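Local coordinates for protein tyrosinase (Aspergillus oryzae, PDB 6JU8) that probably oxidises L-tyrosine and L-dopa to L-dopaquinone with molecular oxygen at a dinuclear copper centre, as a tyrosinase of melanin biosynthesis, at residues A[97-105]-A[298-306]. The protein carries 1 engineered substitution. Sequence-based numbering, arbitrary orientation.
Sequences VHNNYTFPT and WGEFSSTRY. With CU (copper (II) ion), chain C.
The guanidinium of R305 carries the side-chain amide of N100 on one face, the two planes 7° apart, with N100 OD1 over its centre. At its edge R305 NE gives a 2.7 Å bond to N99 O, while NH1 adds a weak one and donates to a water bridging to H98 O. With a bend at chi3 (-68°) in an otherwise extended chain, R305 runs beside N100, pointing the same way. The Y101 ring meets helix 298-302 edge-on: G299 O and S302 OG lie near its plane. W298 NE1 bonds Y101 O at 3.2 Å, S302 CB lies over one face of the indole, offset toward the rim, and P104 CG packs obliquely on W298 CZ2. At the other end of the contact, T304 OG1 donates to N99 OD1 at 2.6 Å. S303 OG accepts from R305 N in an ST turn, and E329 of helix 328-340 bonds N99 N and S303 OG. F103, its CD2 3.4 Å from S302 O, touches copper ligands H107, H332 and H376: this edge is second shell to the dinuclear tyrosinase site. Elsewhere 298-306 packs on the loop leading into helix 103-129, where H98 binds copper through NE2 with H71 and H107.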
# COMPACT_ATOMS: atom_id res chain seq x y z
N VAL A 97 -21.95 20.36 -5.38
CA VAL A 97 -22.95 20.19 -6.44
C VAL A 97 -22.57 19.02 -7.33
O VAL A 97 -21.52 19.03 -7.97
CB VAL A 97 -23.07 21.44 -7.33
CG1 VAL A 97 -24.00 21.13 -8.50
CG2 VAL A 97 -23.61 22.62 -6.52
N HIS A 98 -23.43 18.00 -7.35
CA HIS A 98 -23.35 16.88 -8.27
C HIS A 98 -24.67 16.76 -9.02
O HIS A 98 -25.73 17.09 -8.46
CB HIS A 98 -23.00 15.58 -7.52
CG HIS A 98 -21.66 15.68 -6.86
ND1 HIS A 98 -21.53 15.73 -5.49
CD2 HIS A 98 -20.40 15.78 -7.35
CE1 HIS A 98 -20.26 15.81 -5.17
NE2 HIS A 98 -19.53 15.87 -6.28
N ASN A 99 -24.59 16.31 -10.26
CA ASN A 99 -25.79 16.11 -11.10
C ASN A 99 -26.55 17.42 -11.25
O ASN A 99 -27.78 17.44 -11.27
CB ASN A 99 -26.71 15.03 -10.55
CG ASN A 99 -27.69 14.53 -11.59
OD1 ASN A 99 -27.33 14.27 -12.74
ND2 ASN A 99 -28.97 14.40 -11.23
N ASN A 100 -25.82 18.53 -11.39
CA ASN A 100 -26.42 19.77 -11.88
C ASN A 100 -25.39 20.54 -12.68
O ASN A 100 -24.18 20.28 -12.57
CB ASN A 100 -26.95 20.61 -10.72
CG ASN A 100 -28.05 21.57 -11.10
OD1 ASN A 100 -28.47 21.64 -12.27
ND2 ASN A 100 -28.53 22.32 -10.12
N TYR A 101 -25.85 21.52 -13.45
CA TYR A 101 -25.00 22.25 -14.39
C TYR A 101 -23.98 23.15 -13.74
O TYR A 101 -23.05 23.62 -14.39
CB TYR A 101 -25.89 23.04 -15.37
CG TYR A 101 -26.97 22.14 -15.93
CD1 TYR A 101 -26.62 21.11 -16.80
CD2 TYR A 101 -28.31 22.30 -15.58
CE1 TYR A 101 -27.59 20.27 -17.32
CE2 TYR A 101 -29.27 21.46 -16.10
CZ TYR A 101 -28.91 20.45 -16.96
OH TYR A 101 -29.82 19.58 -17.50
N THR A 102 -24.14 23.42 -12.44
CA THR A 102 -23.14 24.13 -11.66
C THR A 102 -22.07 23.20 -11.11
O THR A 102 -21.20 23.65 -10.37
CB THR A 102 -23.86 24.90 -10.52
OG1 THR A 102 -24.77 23.97 -9.91
CG2 THR A 102 -24.64 26.11 -11.02
N PHE A 103 -22.08 21.92 -11.47
CA PHE A 103 -20.99 21.03 -11.03
C PHE A 103 -19.64 21.63 -11.34
O PHE A 103 -18.77 21.69 -10.46
CB PHE A 103 -21.20 19.65 -11.66
CG PHE A 103 -19.95 18.80 -11.71
CD1 PHE A 103 -19.52 18.14 -10.55
CD2 PHE A 103 -19.20 18.70 -12.88
CE1 PHE A 103 -18.36 17.39 -10.54
CE2 PHE A 103 -18.01 17.96 -12.86
CZ PHE A 103 -17.58 17.35 -11.70
N PRO A 104 -19.32 22.10 -12.55
CA PRO A 104 -17.95 22.61 -12.77
C PRO A 104 -17.67 23.89 -12.01
O PRO A 104 -16.52 24.13 -11.61
CB PRO A 104 -17.91 22.87 -14.29
CG PRO A 104 -19.00 21.99 -14.84
CD PRO A 104 -20.11 22.05 -13.80
N THR A 105 -18.68 24.76 -11.85
CA THR A 105 -18.37 26.07 -11.24
C THR A 105 -18.30 25.98 -9.73
O THR A 105 -17.43 26.61 -9.10
CB THR A 105 -19.37 27.13 -11.71
OG1 THR A 105 -20.68 26.57 -11.53
CG2 THR A 105 -19.15 27.44 -13.19
N TRP A 298 -23.48 24.05 -23.02
CA TRP A 298 -22.99 24.00 -21.66
C TRP A 298 -23.68 22.91 -20.86
O TRP A 298 -23.05 22.16 -20.09
CB TRP A 298 -23.17 25.35 -20.92
CG TRP A 298 -22.74 25.22 -19.48
CD1 TRP A 298 -23.58 25.07 -18.40
CD2 TRP A 298 -21.41 25.19 -18.97
NE1 TRP A 298 -22.83 24.96 -17.25
CE2 TRP A 298 -21.50 25.03 -17.58
CE3 TRP A 298 -20.14 25.29 -19.57
CZ2 TRP A 298 -20.37 24.96 -16.76
CZ3 TRP A 298 -19.02 25.21 -18.76
CH2 TRP A 298 -19.15 25.05 -17.38
N GLY A 299 -25.00 22.80 -21.00
CA GLY A 299 -25.76 21.81 -20.22
C GLY A 299 -25.23 20.41 -20.50
O GLY A 299 -25.04 19.59 -19.58
N GLU A 300 -25.05 20.09 -21.78
CA GLU A 300 -24.64 18.76 -22.20
C GLU A 300 -23.20 18.46 -21.77
O GLU A 300 -22.87 17.30 -21.48
CB GLU A 300 -24.69 18.60 -23.72
CG GLU A 300 -26.03 18.83 -24.36
CD GLU A 300 -25.86 18.77 -25.88
OE1 GLU A 300 -26.39 17.81 -26.47
OE2 GLU A 300 -25.25 19.67 -26.48
N PHE A 301 -22.33 19.47 -21.82
CA PHE A 301 -20.92 19.31 -21.45
C PHE A 301 -20.79 19.09 -19.94
O PHE A 301 -20.01 18.25 -19.49
CB PHE A 301 -20.15 20.56 -21.86
CG PHE A 301 -18.79 20.67 -21.22
CD1 PHE A 301 -17.72 19.92 -21.71
CD2 PHE A 301 -18.59 21.48 -20.12
CE1 PHE A 301 -16.48 19.93 -21.09
CE2 PHE A 301 -17.34 21.54 -19.52
CZ PHE A 301 -16.30 20.77 -20.01
N SER A 302 -21.52 19.88 -19.17
CA SER A 302 -21.20 20.08 -17.77
C SER A 302 -21.70 19.01 -16.81
O SER A 302 -21.14 18.90 -15.71
CB SER A 302 -21.80 21.43 -17.27
OG SER A 302 -23.21 21.43 -17.39
N SER A 303 -22.76 18.28 -17.15
CA SER A 303 -23.43 17.50 -16.10
C SER A 303 -24.12 16.26 -16.61
O SER A 303 -24.68 16.25 -17.72
CB SER A 303 -24.47 18.39 -15.38
OG SER A 303 -25.10 17.72 -14.31
N THR A 304 -24.20 15.27 -15.71
CA THR A 304 -25.07 14.11 -15.91
C THR A 304 -26.54 14.50 -15.93
O THR A 304 -27.38 13.70 -16.37
CB THR A 304 -24.82 13.06 -14.81
OG1 THR A 304 -24.88 13.70 -13.53
CG2 THR A 304 -23.42 12.46 -14.96
N ARG A 305 -26.93 15.70 -15.50
CA ARG A 305 -28.36 16.02 -15.45
C ARG A 305 -28.97 16.18 -16.83
O ARG A 305 -30.20 16.04 -16.99
CB ARG A 305 -28.59 17.30 -14.62
CG ARG A 305 -30.08 17.62 -14.49
CD ARG A 305 -30.35 18.83 -13.64
NE ARG A 305 -30.04 18.65 -12.23
CZ ARG A 305 -30.60 19.33 -11.24
NH1 ARG A 305 -30.21 19.07 -9.99
NH2 ARG A 305 -31.55 20.24 -11.48
N TYR A 306 -28.14 16.51 -17.83
CA TYR A 306 -28.74 16.91 -19.12
C TYR A 306 -29.55 15.78 -19.72
O TYR A 306 -30.66 16.01 -20.18
CB TYR A 306 -27.66 17.35 -20.11
CG TYR A 306 -28.21 18.12 -21.28
CD1 TYR A 306 -28.35 19.50 -21.21
CD2 TYR A 306 -28.58 17.48 -22.47
CE1 TYR A 306 -28.84 20.23 -22.28
CE2 TYR A 306 -29.06 18.21 -23.54
CZ TYR A 306 -29.20 19.57 -23.44
OH TYR A 306 -29.67 20.34 -24.48
CU CU C . -17.75 17.07 -5.75
O HOH W 1 -28.44 17.70 -8.20
O HOH W 2 -16.68 15.62 -6.44